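Starch synthase I (PDB 4HLN) is a barley starch synthase of the glycosyltransferase class, built from two Rossmann-like domains in the manner of the GT-B fold. Local coordinates at residues T567-S572 / P595-L600; D439-G444 / T585-F590; I517-S522 / V540-G545. All blocks are in the same frame, centred on the assembly; numbering follows the deposited sequence.

Interaction 1 (T567-S572 / P595-L600). With GLC (alpha-D-glucopyranose), chain B; GLC (alpha-D-glucopyranose), chain C.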
ATOM      1  N   THR A 567      19.517   6.265  -2.300  1.00 79.84           N
ATOM      2  CA  THR A 567      18.613   7.342  -2.689  1.00 76.20           C
ATOM      3  C   THR A 567      18.183   8.209  -1.521  1.00 69.88           C
ATOM      4  O   THR A 567      17.573   9.255  -1.716  1.00 78.80           O
ATOM      5  CB  THR A 567      17.340   6.791  -3.355  1.00 70.77           C
ATOM      6  OG1 THR A 567      16.864   5.662  -2.614  1.00 68.64           O
ATOM      7  CG2 THR A 567      17.624   6.374  -4.783  1.00 58.27           C
ATOM      8  N   GLY A 568      18.491   7.764  -0.310  1.00 55.20           N
ATOM      9  CA  GLY A 568      18.158   8.512   0.886  1.00 49.64           C
ATOM     10  C   GLY A 568      18.553   7.713   2.110  1.00 51.05           C
ATOM     11  O   GLY A 568      19.442   6.878   2.038  1.00 63.73           O
ATOM     12  N   TRP A 569      17.898   7.951   3.236  1.00 53.45           N
ATOM     13  CA  TRP A 569      18.158   7.137   4.415  1.00 58.30           C
ATOM     14  C   TRP A 569      16.905   6.491   4.970  1.00 62.73           C
ATOM     15  O   TRP A 569      15.940   7.174   5.296  1.00 81.61           O
ATOM     16  CB  TRP A 569      18.825   7.961   5.508  1.00 58.83           C
ATOM     17  CG  TRP A 569      20.247   8.246   5.225  1.00 71.81           C
ATOM     18  CD1 TRP A 569      21.323   7.527   5.641  1.00 70.74           C
ATOM     19  CD2 TRP A 569      20.762   9.335   4.454  1.00 78.59           C
ATOM     20  NE1 TRP A 569      22.483   8.101   5.179  1.00 76.66           N
ATOM     21  CE2 TRP A 569      22.165   9.212   4.444  1.00 80.51           C
ATOM     22  CE3 TRP A 569      20.175  10.401   3.772  1.00 76.61           C
ATOM     23  CZ2 TRP A 569      22.988  10.113   3.776  1.00 79.65           C
ATOM     24  CZ3 TRP A 569      20.993  11.291   3.105  1.00 76.45           C
ATOM     25  CH2 TRP A 569      22.383  11.144   3.113  1.00 76.20           C
ATOM     26  N   ALA A 570      16.928   5.172   5.080  1.00 54.22           N
ATOM     27  CA  ALA A 570      15.894   4.455   5.810  1.00 62.55           C
ATOM     28  C   ALA A 570      16.478   4.022   7.146  1.00 65.58           C
ATOM     29  O   ALA A 570      17.576   3.469   7.197  1.00 66.36           O
ATOM     30  CB  ALA A 570      15.407   3.243   5.018  1.00 62.01           C
ATOM     31  N   PHE A 571      15.749   4.280   8.225  1.00 64.84           N
ATOM     32  CA  PHE A 571      16.235   3.959   9.559  1.00 62.79           C
ATOM     33  C   PHE A 571      15.283   3.038  10.300  1.00 62.05           C
ATOM     34  O   PHE A 571      14.070   3.109  10.129  1.00 61.02           O
ATOM     35  CB  PHE A 571      16.438   5.238  10.373  1.00 56.97           C
ATOM     36  CG  PHE A 571      15.155   5.964  10.694  1.00 58.55           C
ATOM     37  CD1 PHE A 571      14.627   6.897   9.806  1.00 54.62           C
ATOM     38  CD2 PHE A 571      14.478   5.717  11.880  1.00 57.78           C
ATOM     39  CE1 PHE A 571      13.453   7.573  10.100  1.00 46.95           C
ATOM     40  CE2 PHE A 571      13.296   6.393  12.178  1.00 59.42           C
ATOM     41  CZ  PHE A 571      12.784   7.320  11.289  1.00 45.41           C
ATOM     42  N   SER A 572      15.852   2.181  11.137  1.00 73.86           N
ATOM     43  CA  SER A 572      15.074   1.295  11.990  1.00 71.38           C
ATOM     44  C   SER A 572      15.910   1.010  13.223  1.00 70.19           C
ATOM     45  O   SER A 572      17.129   0.877  13.131  1.00 71.80           O
ATOM     46  CB  SER A 572      14.731  -0.009  11.262  1.00 68.86           C
ATOM     47  OG  SER A 572      13.813  -0.784  12.010  1.00 68.54           O
ATOM     48  N   PRO A 595      28.930  17.133  -3.530  1.00100.79           N
ATOM     49  CA  PRO A 595      29.009  16.258  -4.708  1.00 91.52           C
ATOM     50  C   PRO A 595      28.314  14.916  -4.476  1.00 75.87           C
ATOM     51  O   PRO A 595      27.675  14.402  -5.393  1.00 68.31           O
ATOM     52  CB  PRO A 595      30.520  16.070  -4.909  1.00 89.79           C
ATOM     53  CG  PRO A 595      31.139  16.450  -3.598  1.00 94.89           C
ATOM     54  CD  PRO A 595      30.266  17.531  -3.055  1.00 98.24           C
ATOM     55  N   SER A 596      28.430  14.364  -3.272  1.00 75.20           N
ATOM     56  CA  SER A 596      27.704  13.140  -2.919  1.00 83.21           C
ATOM     57  C   SER A 596      26.197  13.384  -2.849  1.00 76.81           C
ATOM     58  O   SER A 596      25.403  12.581  -3.342  1.00 72.63           O
ATOM     59  CB  SER A 596      28.193  12.579  -1.582  1.00 90.89           C
ATOM     60  OG  SER A 596      29.481  12.003  -1.707  1.00 99.01           O
ATOM     61  N   TRP A 597      25.812  14.488  -2.217  1.00 73.42           N
ATOM     62  CA  TRP A 597      24.414  14.880  -2.145  1.00 68.49           C
ATOM     63  C   TRP A 597      23.785  14.932  -3.540  1.00 69.78           C
ATOM     64  O   TRP A 597      22.774  14.265  -3.806  1.00 69.03           O
ATOM     65  CB  TRP A 597      24.272  16.230  -1.450  1.00 63.52           C
ATOM     66  CG  TRP A 597      22.870  16.508  -1.032  1.00 67.73           C
ATOM     67  CD1 TRP A 597      21.965  17.319  -1.658  1.00 66.82           C
ATOM     68  CD2 TRP A 597      22.199  15.960   0.102  1.00 64.31           C
ATOM     69  NE1 TRP A 597      20.769  17.311  -0.976  1.00 64.67           N
ATOM     70  CE2 TRP A 597      20.888  16.483   0.107  1.00 59.53           C
ATOM     71  CE3 TRP A 597      22.575  15.070   1.111  1.00 67.17           C
ATOM     72  CZ2 TRP A 597      19.958  16.144   1.081  1.00 65.10           C
ATOM     73  CZ3 TRP A 597      21.648  14.736   2.081  1.00 67.78           C
ATOM     74  CH2 TRP A 597      20.357  15.274   2.060  1.00 65.73           C
ATOM     75  N   GLU A 598      24.387  15.720  -4.428  1.00 64.87           N
ATOM     76  CA  GLU A 598      23.942  15.790  -5.816  1.00 69.05           C
ATOM     77  C   GLU A 598      23.668  14.407  -6.405  1.00 69.91           C
ATOM     78  O   GLU A 598      22.733  14.225  -7.182  1.00 80.57           O
ATOM     79  CB  GLU A 598      24.967  16.526  -6.682  1.00 88.78           C
ATOM     80  CG  GLU A 598      24.861  18.050  -6.640  1.00110.16           C
ATOM     81  CD  GLU A 598      24.723  18.679  -8.030  1.00122.99           C
ATOM     82  OE1 GLU A 598      24.784  17.938  -9.041  1.00118.55           O
ATOM     83  OE2 GLU A 598      24.548  19.920  -8.109  1.00128.69           O
ATOM     84  N   GLY A 599      24.487  13.429  -6.044  1.00 66.02           N
ATOM     85  CA  GLY A 599      24.298  12.086  -6.553  1.00 62.21           C
ATOM     86  C   GLY A 599      23.040  11.455  -5.996  1.00 74.00           C
ATOM     87  O   GLY A 599      22.282  10.813  -6.731  1.00 80.96           O
ATOM     88  N   LEU A 600      22.812  11.629  -4.696  1.00 65.13           N
ATOM     89  CA  LEU A 600      21.621  11.076  -4.064  1.00 61.86           C
ATOM     90  C   LEU A 600      20.359  11.616  -4.729  1.00 65.34           C
ATOM     91  O   LEU A 600      19.381  10.887  -4.932  1.00 61.91           O
ATOM     92  CB  LEU A 600      21.616  11.393  -2.574  1.00 59.44           C
ATOM     93  CG  LEU A 600      22.353  10.365  -1.721  1.00 62.77           C
ATOM     94  CD1 LEU A 600      22.754  10.966  -0.391  1.00 55.83           C
ATOM     95  CD2 LEU A 600      21.502   9.103  -1.523  1.00 63.64           C
TER
HETATM   96  C1  GLC B   1      25.843   2.513   5.435  1.00132.37           C
HETATM   97  C2  GLC B   1      27.300   2.468   5.023  1.00134.63           C
HETATM   98  C3  GLC B   1      28.051   3.735   5.460  1.00142.89           C
HETATM   99  C4  GLC B   1      27.304   5.077   5.319  1.00140.69           C
HETATM  100  C5  GLC B   1      25.852   4.851   5.751  1.00138.57           C
HETATM  101  C6  GLC B   1      24.930   6.019   5.452  1.00140.25           C
HETATM  102  O2  GLC B   1      27.881   1.321   5.614  1.00127.57           O
HETATM  103  O3  GLC B   1      29.249   3.798   4.723  1.00149.87           O
HETATM  104  O4  GLC B   1      28.053   6.018   6.105  1.00140.93           O
HETATM  105  O5  GLC B   1      25.316   3.754   5.041  1.00137.33           O
HETATM  106  O6  GLC B   1      24.166   6.298   6.597  1.00144.25           O
HETATM  107  C1  GLC C   3      31.353  10.493   3.189  1.00145.59           C
HETATM  108  C2  GLC C   3      31.192  10.848   1.711  1.00138.33           C
HETATM  109  C3  GLC C   3      32.002   9.940   0.782  1.00135.92           C
HETATM  110  C4  GLC C   3      33.472   9.835   1.194  1.00143.08           C
HETATM  111  C5  GLC C   3      33.707  10.038   2.701  1.00150.27           C
HETATM  112  C6  GLC C   3      35.004  10.827   2.863  1.00150.60           C
HETATM  113  O2  GLC C   3      29.827  10.858   1.367  1.00136.02           O
HETATM  114  O3  GLC C   3      31.966  10.487  -0.515  1.00126.70           O
HETATM  115  O4  GLC C   3      34.052   8.584   0.802  1.00147.97           O
HETATM  116  O5  GLC C   3      32.718  10.734   3.457  1.00152.36           O
HETATM  117  O6  GLC C   3      34.817  11.895   3.771  1.00148.30           O

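Interaction 2 (D439-G444 / T585-F590)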
ATOM      1  N   ASP A 439      22.448  27.813   2.527  1.00 69.85           N
ATOM      2  CA  ASP A 439      23.384  26.853   3.089  1.00 65.53           C
ATOM      3  C   ASP A 439      22.772  25.994   4.195  1.00 70.07           C
ATOM      4  O   ASP A 439      23.256  24.895   4.486  1.00 67.94           O
ATOM      5  CB  ASP A 439      24.595  27.620   3.635  1.00 76.73           C
ATOM      6  CG  ASP A 439      24.202  28.936   4.332  1.00 80.94           C
ATOM      7  OD1 ASP A 439      24.034  29.978   3.648  1.00 78.00           O
ATOM      8  OD2 ASP A 439      24.066  28.923   5.571  1.00 79.81           O
ATOM      9  N   VAL A 440      21.718  26.512   4.816  1.00 66.32           N
ATOM     10  CA  VAL A 440      21.038  25.824   5.906  1.00 70.42           C
ATOM     11  C   VAL A 440      20.198  24.660   5.355  1.00 73.52           C
ATOM     12  O   VAL A 440      19.563  24.791   4.308  1.00 69.95           O
ATOM     13  CB  VAL A 440      20.133  26.815   6.679  1.00 69.71           C
ATOM     14  CG1 VAL A 440      18.987  27.279   5.793  1.00 79.83           C
ATOM     15  CG2 VAL A 440      19.590  26.190   7.939  1.00 63.30           C
ATOM     16  N   PRO A 441      20.211  23.506   6.048  1.00 72.65           N
ATOM     17  CA  PRO A 441      19.379  22.356   5.673  1.00 63.46           C
ATOM     18  C   PRO A 441      17.911  22.627   5.965  1.00 64.81           C
ATOM     19  O   PRO A 441      17.557  22.947   7.103  1.00 67.84           O
ATOM     20  CB  PRO A 441      19.874  21.246   6.605  1.00 63.07           C
ATOM     21  CG  PRO A 441      21.201  21.713   7.103  1.00 67.38           C
ATOM     22  CD  PRO A 441      21.092  23.190   7.181  1.00 69.32           C
ATOM     23  N   LEU A 442      17.069  22.501   4.947  1.00 58.07           N
ATOM     24  CA  LEU A 442      15.641  22.713   5.110  1.00 49.84           C
ATOM     25  C   LEU A 442      14.905  21.384   5.016  1.00 55.64           C
ATOM     26  O   LEU A 442      15.051  20.644   4.042  1.00 65.10           O
ATOM     27  CB  LEU A 442      15.127  23.698   4.068  1.00 50.76           C
ATOM     28  CG  LEU A 442      13.612  23.904   4.004  1.00 54.51           C
ATOM     29  CD1 LEU A 442      13.003  24.138   5.374  1.00 50.72           C
ATOM     30  CD2 LEU A 442      13.288  25.060   3.073  1.00 55.57           C
ATOM     31  N   ILE A 443      14.119  21.088   6.043  1.00 53.62           N
ATOM     32  CA  ILE A 443      13.496  19.787   6.189  1.00 51.54           C
ATOM     33  C   ILE A 443      11.989  19.895   6.247  1.00 61.38           C
ATOM     34  O   ILE A 443      11.445  20.770   6.931  1.00 62.85           O
ATOM     35  CB  ILE A 443      13.963  19.118   7.466  1.00 53.46           C
ATOM     36  CG1 ILE A 443      15.459  18.845   7.380  1.00 58.34           C
ATOM     37  CG2 ILE A 443      13.214  17.822   7.686  1.00 53.37           C
ATOM     38  CD1 ILE A 443      16.091  18.591   8.711  1.00 56.96           C
ATOM     39  N   GLY A 444      11.322  18.987   5.533  1.00 55.91           N
ATOM     40  CA  GLY A 444       9.875  18.992   5.434  1.00 42.30           C
ATOM     41  C   GLY A 444       9.221  17.733   5.985  1.00 52.86           C
ATOM     42  O   GLY A 444       9.755  16.618   5.874  1.00 46.16           O
ATOM     43  N   THR A 585      22.994  12.252  10.139  1.00 62.98           N
ATOM     44  CA  THR A 585      23.808  11.644   9.103  1.00 59.50           C
ATOM     45  C   THR A 585      23.557  12.313   7.752  1.00 67.97           C
ATOM     46  O   THR A 585      24.491  12.609   7.005  1.00 75.33           O
ATOM     47  CB  THR A 585      23.532  10.149   9.008  1.00 67.47           C
ATOM     48  OG1 THR A 585      23.798   9.542  10.278  1.00 77.59           O
ATOM     49  CG2 THR A 585      24.398   9.505   7.929  1.00 61.47           C
ATOM     50  N   ALA A 586      22.290  12.563   7.442  1.00 65.74           N
ATOM     51  CA  ALA A 586      21.947  13.155   6.157  1.00 67.54           C
ATOM     52  C   ALA A 586      22.389  14.616   6.118  1.00 68.51           C
ATOM     53  O   ALA A 586      22.952  15.079   5.129  1.00 65.55           O
ATOM     54  CB  ALA A 586      20.451  13.028   5.882  1.00 58.05           C
ATOM     55  N   ILE A 587      22.137  15.332   7.207  1.00 61.66           N
ATOM     56  CA  ILE A 587      22.519  16.732   7.310  1.00 60.97           C
ATOM     57  C   ILE A 587      24.009  16.949   7.079  1.00 66.33           C
ATOM     58  O   ILE A 587      24.404  17.878   6.374  1.00 71.29           O
ATOM     59  CB  ILE A 587      22.134  17.312   8.673  1.00 60.65           C
ATOM     60  CG1 ILE A 587      20.615  17.462   8.761  1.00 62.50           C
ATOM     61  CG2 ILE A 587      22.794  18.655   8.869  1.00 57.03           C
ATOM     62  CD1 ILE A 587      20.137  18.097  10.045  1.00 66.47           C
ATOM     63  N   SER A 588      24.831  16.093   7.677  1.00 67.54           N
ATOM     64  CA  SER A 588      26.275  16.166   7.496  1.00 72.74           C
ATOM     65  C   SER A 588      26.627  16.037   6.027  1.00 78.81           C
ATOM     66  O   SER A 588      27.303  16.891   5.458  1.00 85.15           O
ATOM     67  CB  SER A 588      26.962  15.058   8.285  1.00 79.81           C
ATOM     68  OG  SER A 588      26.732  15.227   9.672  1.00 91.56           O
ATOM     69  N   THR A 589      26.158  14.958   5.418  1.00 72.49           N
ATOM     70  CA  THR A 589      26.340  14.735   3.995  1.00 64.60           C
ATOM     71  C   THR A 589      25.937  15.955   3.164  1.00 70.78           C
ATOM     72  O   THR A 589      26.589  16.292   2.174  1.00 74.92           O
ATOM     73  CB  THR A 589      25.494  13.553   3.559  1.00 63.37           C
ATOM     74  OG1 THR A 589      25.693  12.471   4.482  1.00 71.54           O
ATOM     75  CG2 THR A 589      25.856  13.119   2.139  1.00 51.76           C
ATOM     76  N   PHE A 590      24.858  16.613   3.572  1.00 68.95           N
ATOM     77  CA  PHE A 590      24.345  17.760   2.844  1.00 68.23           C
ATOM     78  C   PHE A 590      25.335  18.915   2.884  1.00 73.65           C
ATOM     79  O   PHE A 590      25.564  19.579   1.871  1.00 75.82           O
ATOM     80  CB  PHE A 590      22.992  18.202   3.407  1.00 69.50           C
ATOM     81  CG  PHE A 590      22.519  19.532   2.879  1.00 73.95           C
ATOM     82  CD1 PHE A 590      22.061  19.657   1.568  1.00 77.12           C
ATOM     83  CD2 PHE A 590      22.532  20.659   3.684  1.00 59.31           C
ATOM     84  CE1 PHE A 590      21.630  20.886   1.076  1.00 67.19           C
ATOM     85  CE2 PHE A 590      22.102  21.882   3.198  1.00 61.96           C
ATOM     86  CZ  PHE A 590      21.655  21.997   1.892  1.00 64.64           C
TER

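Interaction 3 (I517-S522 / V540-G545)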
ATOM      1  N   ILE A 517      15.469  17.865   2.409  1.00 58.43           N
ATOM      2  CA  ILE A 517      15.134  16.568   2.975  1.00 51.32           C
ATOM      3  C   ILE A 517      13.654  16.506   3.297  1.00 55.82           C
ATOM      4  O   ILE A 517      13.066  17.492   3.735  1.00 63.73           O
ATOM      5  CB  ILE A 517      15.892  16.337   4.287  1.00 51.16           C
ATOM      6  CG1 ILE A 517      17.396  16.396   4.037  1.00 48.34           C
ATOM      7  CG2 ILE A 517      15.466  15.017   4.965  1.00 30.77           C
ATOM      8  CD1 ILE A 517      18.188  16.389   5.303  1.00 52.63           C
ATOM      9  N   LEU A 518      13.053  15.344   3.074  1.00 58.28           N
ATOM     10  CA  LEU A 518      11.673  15.133   3.463  1.00 47.10           C
ATOM     11  C   LEU A 518      11.651  13.982   4.429  1.00 49.87           C
ATOM     12  O   LEU A 518      12.325  12.974   4.224  1.00 51.17           O
ATOM     13  CB  LEU A 518      10.819  14.823   2.249  1.00 52.44           C
ATOM     14  CG  LEU A 518       9.339  15.150   2.416  1.00 59.26           C
ATOM     15  CD1 LEU A 518       9.114  16.645   2.285  1.00 50.54           C
ATOM     16  CD2 LEU A 518       8.523  14.400   1.372  1.00 64.07           C
ATOM     17  N   LEU A 519      10.888  14.138   5.499  1.00 61.75           N
ATOM     18  CA  LEU A 519      10.909  13.173   6.596  1.00 53.04           C
ATOM     19  C   LEU A 519       9.597  12.384   6.700  1.00 55.19           C
ATOM     20  O   LEU A 519       8.519  12.961   6.874  1.00 56.98           O
ATOM     21  CB  LEU A 519      11.196  13.911   7.902  1.00 43.66           C
ATOM     22  CG  LEU A 519      11.166  13.106   9.192  1.00 51.42           C
ATOM     23  CD1 LEU A 519      12.190  11.987   9.110  1.00 52.97           C
ATOM     24  CD2 LEU A 519      11.437  14.029  10.376  1.00 49.71           C
ATOM     25  N   MET A 520       9.690  11.062   6.584  1.00 49.44           N
ATOM     26  CA  MET A 520       8.519  10.204   6.709  1.00 49.32           C
ATOM     27  C   MET A 520       8.727   9.170   7.807  1.00 59.57           C
ATOM     28  O   MET A 520       9.217   8.068   7.557  1.00 64.73           O
ATOM     29  CB  MET A 520       8.194   9.510   5.380  1.00 50.86           C
ATOM     30  CG  MET A 520       7.729  10.434   4.254  1.00 52.83           C
ATOM     31  SD  MET A 520       9.056  11.261   3.332  1.00 70.16           S
ATOM     32  CE  MET A 520      10.002   9.848   2.768  1.00151.74           C
ATOM     33  N   PRO A 521       8.364   9.526   9.042  1.00 58.74           N
ATOM     34  CA  PRO A 521       8.444   8.584  10.169  1.00 55.29           C
ATOM     35  C   PRO A 521       7.185   7.707  10.326  1.00 53.87           C
ATOM     36  O   PRO A 521       6.720   7.485  11.440  1.00 59.22           O
ATOM     37  CB  PRO A 521       8.608   9.514  11.376  1.00 46.20           C
ATOM     38  CG  PRO A 521       7.887  10.764  10.973  1.00 51.86           C
ATOM     39  CD  PRO A 521       8.059  10.902   9.472  1.00 49.85           C
ATOM     40  N   SER A 522       6.650   7.216   9.211  1.00 60.75           N
ATOM     41  CA  SER A 522       5.451   6.382   9.221  1.00 54.85           C
ATOM     42  C   SER A 522       5.724   5.033   9.855  1.00 56.91           C
ATOM     43  O   SER A 522       6.798   4.463   9.664  1.00 58.77           O
ATOM     44  CB  SER A 522       4.946   6.167   7.798  1.00 58.60           C
ATOM     45  OG  SER A 522       4.388   7.348   7.254  1.00 60.36           O
ATOM     46  N   VAL A 540      15.692  14.532  -0.826  1.00 51.11           N
ATOM     47  CA  VAL A 540      16.174  13.287  -0.261  1.00 49.25           C
ATOM     48  C   VAL A 540      15.305  12.860   0.902  1.00 49.88           C
ATOM     49  O   VAL A 540      15.112  13.604   1.860  1.00 55.09           O
ATOM     50  CB  VAL A 540      17.643  13.380   0.171  1.00 51.13           C
ATOM     51  CG1 VAL A 540      18.049  12.119   0.890  1.00 62.60           C
ATOM     52  CG2 VAL A 540      18.528  13.584  -1.035  1.00 45.69           C
ATOM     53  N   PRO A 541      14.751  11.657   0.803  1.00 42.42           N
ATOM     54  CA  PRO A 541      13.848  11.178   1.839  1.00 39.35           C
ATOM     55  C   PRO A 541      14.585  10.514   2.988  1.00 48.68           C
ATOM     56  O   PRO A 541      15.586   9.825   2.782  1.00 51.76           O
ATOM     57  CB  PRO A 541      12.992  10.152   1.090  1.00 43.56           C
ATOM     58  CG  PRO A 541      13.883   9.623   0.023  1.00 39.00           C
ATOM     59  CD  PRO A 541      14.719  10.808  -0.400  1.00 47.17           C
ATOM     60  N   VAL A 542      14.084  10.750   4.196  1.00 48.03           N
ATOM     61  CA  VAL A 542      14.487  10.007   5.380  1.00 48.80           C
ATOM     62  C   VAL A 542      13.241   9.337   5.965  1.00 57.07           C
ATOM     63  O   VAL A 542      12.303   9.998   6.410  1.00 61.93           O
ATOM     64  CB  VAL A 542      15.126  10.928   6.430  1.00 52.32           C
ATOM     65  CG1 VAL A 542      15.194  10.232   7.791  1.00 48.22           C
ATOM     66  CG2 VAL A 542      16.495  11.388   5.964  1.00 47.79           C
ATOM     67  N   VAL A 543      13.239   8.015   5.966  1.00 57.83           N
ATOM     68  CA  VAL A 543      12.022   7.272   6.219  1.00 56.92           C
ATOM     69  C   VAL A 543      12.241   6.084   7.163  1.00 56.41           C
ATOM     70  O   VAL A 543      13.321   5.489   7.192  1.00 58.86           O
ATOM     71  CB  VAL A 543      11.439   6.789   4.878  1.00 62.59           C
ATOM     72  CG1 VAL A 543      12.474   5.970   4.124  1.00 59.57           C
ATOM     73  CG2 VAL A 543      10.166   5.994   5.096  1.00 72.96           C
ATOM     74  N   HIS A 544      11.218   5.756   7.950  1.00 52.51           N
ATOM     75  CA  HIS A 544      11.257   4.548   8.773  1.00 55.93           C
ATOM     76  C   HIS A 544      11.209   3.291   7.921  1.00 58.48           C
ATOM     77  O   HIS A 544      10.308   3.135   7.090  1.00 56.45           O
ATOM     78  CB  HIS A 544      10.088   4.495   9.749  1.00 49.01           C
ATOM     79  CG  HIS A 544       9.947   3.163  10.422  1.00 56.70           C
ATOM     80  ND1 HIS A 544       8.743   2.684  10.892  1.00 63.47           N
ATOM     81  CD2 HIS A 544      10.864   2.207  10.698  1.00 56.24           C
ATOM     82  CE1 HIS A 544       8.925   1.493  11.434  1.00 57.00           C
ATOM     83  NE2 HIS A 544      10.205   1.178  11.325  1.00 61.95           N
ATOM     84  N   GLY A 545      12.167   2.392   8.142  1.00 56.26           N
ATOM     85  CA  GLY A 545      12.176   1.107   7.464  1.00 58.02           C
ATOM     86  C   GLY A 545      13.544   0.525   7.172  1.00 64.35           C
ATOM     87  O   GLY A 545      14.578   1.052   7.580  1.00 74.67           O
TER

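Interaction 1 (T567-S572 / P595-L600)
Leu600 and Trp597, one turn of helix 594-606 apart on the same face, pack on Thr567 and Gly568, which lead into strand 569-571, and on Trp569, its first residue; all of the contact between the two segments is apolar, and no hydrogen bond crosses between them. Leu600 does most of the work by sending its two methyls to different partners. Leu600 CD2 rests on the backbone at the Thr567-Gly568 junction, 3.4 Å from Thr567 C, while Leu600 CD1 meets the six-membered ring of Trp569, 3.5 Å from Trp569 CH2, with the two side chains at about a right angle.

The indoles meet through their benzo rings, Trp569 CZ3 and Trp597 CZ3 being 3.7 Å apart. Trp597, with CG anti to its backbone N (chi1 -165°), brings its benzo ring to the edge of the Trp569 ring, close to the plane of that ring. Trp597 continues onto Val540 of the neighbouring strand, and Trp569 onto Thr585 and Thr589 of helix 576-592.

Polar contacts belong to the sugars. The pyrrole edge of Trp569 gives a weak hydrogen bond, Trp569 NE1 to O6 of the chain B glucose at 2.8 Å, bent to 133° at the hydrogen, with O6 in the plane of the indole. Across the pocket, Ser596 OG accepts from O2 of the chain C glucose at 3.3 Å, and a hydrogen bond to Glu564 OE1 ties the same hydroxyl to the protein.

Both Trp569 and Ser596 line the glycan pocket. The chemistry is therefore divided along the Trp569 indole: its carbon edge is buried in the hydrophobic core against the helix, which would help fix the ring's orientation, and its N-H edge is presented to a sugar.

Interaction 2 (D439-G444 / T585-F590)
The phenyl ring of Phe590 points at the turn that leads into strand 442-446. At its edge, near the ring plane, lies the carbonyl oxygen of Asp439, with Asp439 O 3.5 Å from Phe590 CE2, where the slightly positive aromatic C-H would suit an oxygen. Val440 C and Pro441 CA approach the same carbon, Phe590 CE2, at a slant, the latter at 3.7 Å. Two further partners come from outside these segments: Lys594 makes a cation-pi contact with the ring, and Trp597 packs with it edge-to-face.

Pro441 touches both helix residues. Pro441 CG lies 3.8 Å from Phe590 CD2 and 3.9 Å from Ile587 CG2, so one pyrrolidine corner serves two helix residues a turn apart. Phe590 reaches it with CG anti to the backbone N (chi1 169°). Ile587 uses its branches separately: CG2 meets Pro441, the two side chains at about a right angle, and the longer arm carries Ile587 CD1 to Ile443 CD1 at 4.3 Å, a looser touch two residues further along the chain, inside the strand.

Nothing polar crosses between the segments, but the helix carries a bond of its own on its sugar-binding flank. Thr589 OG1 donates to Thr585 O at 2.8 Å, and Thr589 N reaches that same oxygen from the opposite face of the carbonyl plane, so the oxygen is held twice. Thr585 and Thr589 both belong to the glycan pocket.

In the fold, helix 576-592 thus turns one side to the loop entering strand 442-446 and to Ile443, and another to Trp569 of strand 569-571. Val470, just before strand 471-476, also touches Pro441 and Ile587, and Lys425 of helix 419-432 packs on Phe590.

Interaction 3 (I517-S522 / V540-G545)
Strands 517-520 and 540-544 run parallel at 20° to each other, joined by alternating backbone hydrogen bonds: Leu518 N to Val540 O, Val542 N to Leu518 O (2.8 Å), Met520 N to Val542 O (2.8 Å) and His544 N to Met520 O.

On one sheet face Val542 is wedged between two side chains of the other strand, Val542 CG2 3.9 Å from Ile517 CG2 and Val542 CG1 3.7 Å from Leu519 CD1. On the other face, with Leu518, Pro541 and Val543, Met520 folds back at chi2 and chi3 (83° and 57°), which sets Met520 CE over Pro541 CB at 3.4 Å and beside Val543.

At the end of strand 540-544, the side chain of His544 reaches Ser522, which lies past the end of strand 517-520. His544 ND1 donates to Ser522 O at 2.9 Å, the oxygen lying near the plane of the imidazole, and Tyr365 packs edge-to-face with that ring.

Helix 529-536 links the strands in a beta-alpha-beta unit and covers Leu518 and Met520, while Trp597 of helix 594-606 lies on Ile517. Backbone hydrogen bonds thus set the register, apolar side chains pack across both faces, and the histidine ties the strand end to the loop after strand 517-520.

Overall arrangement
All three contacts are buried and belong to one parallel sheet, yet they differ in kind. Interaction 3 pairs two inner strands of that sheet through backbone hydrogen bonds, with one more from a histidine side chain; interactions 1 and 2 are helix packing without hydrogen bonds between their segments. Strand 442-446 of interaction 2 flanks 517-520, and strand 569-571 of interaction 1 flanks 540-544, so the three together span four neighbouring strands. Helices 576-592 and 594-606, consecutive in the chain, bring interactions 1 and 2 into touch where Trp569 and Trp597 meet Ala586. Glycan-pocket residues occur in interactions 1 and 2, while the centre of interaction 3 is the nearest of the three to the chain's centre, about 16 Å away.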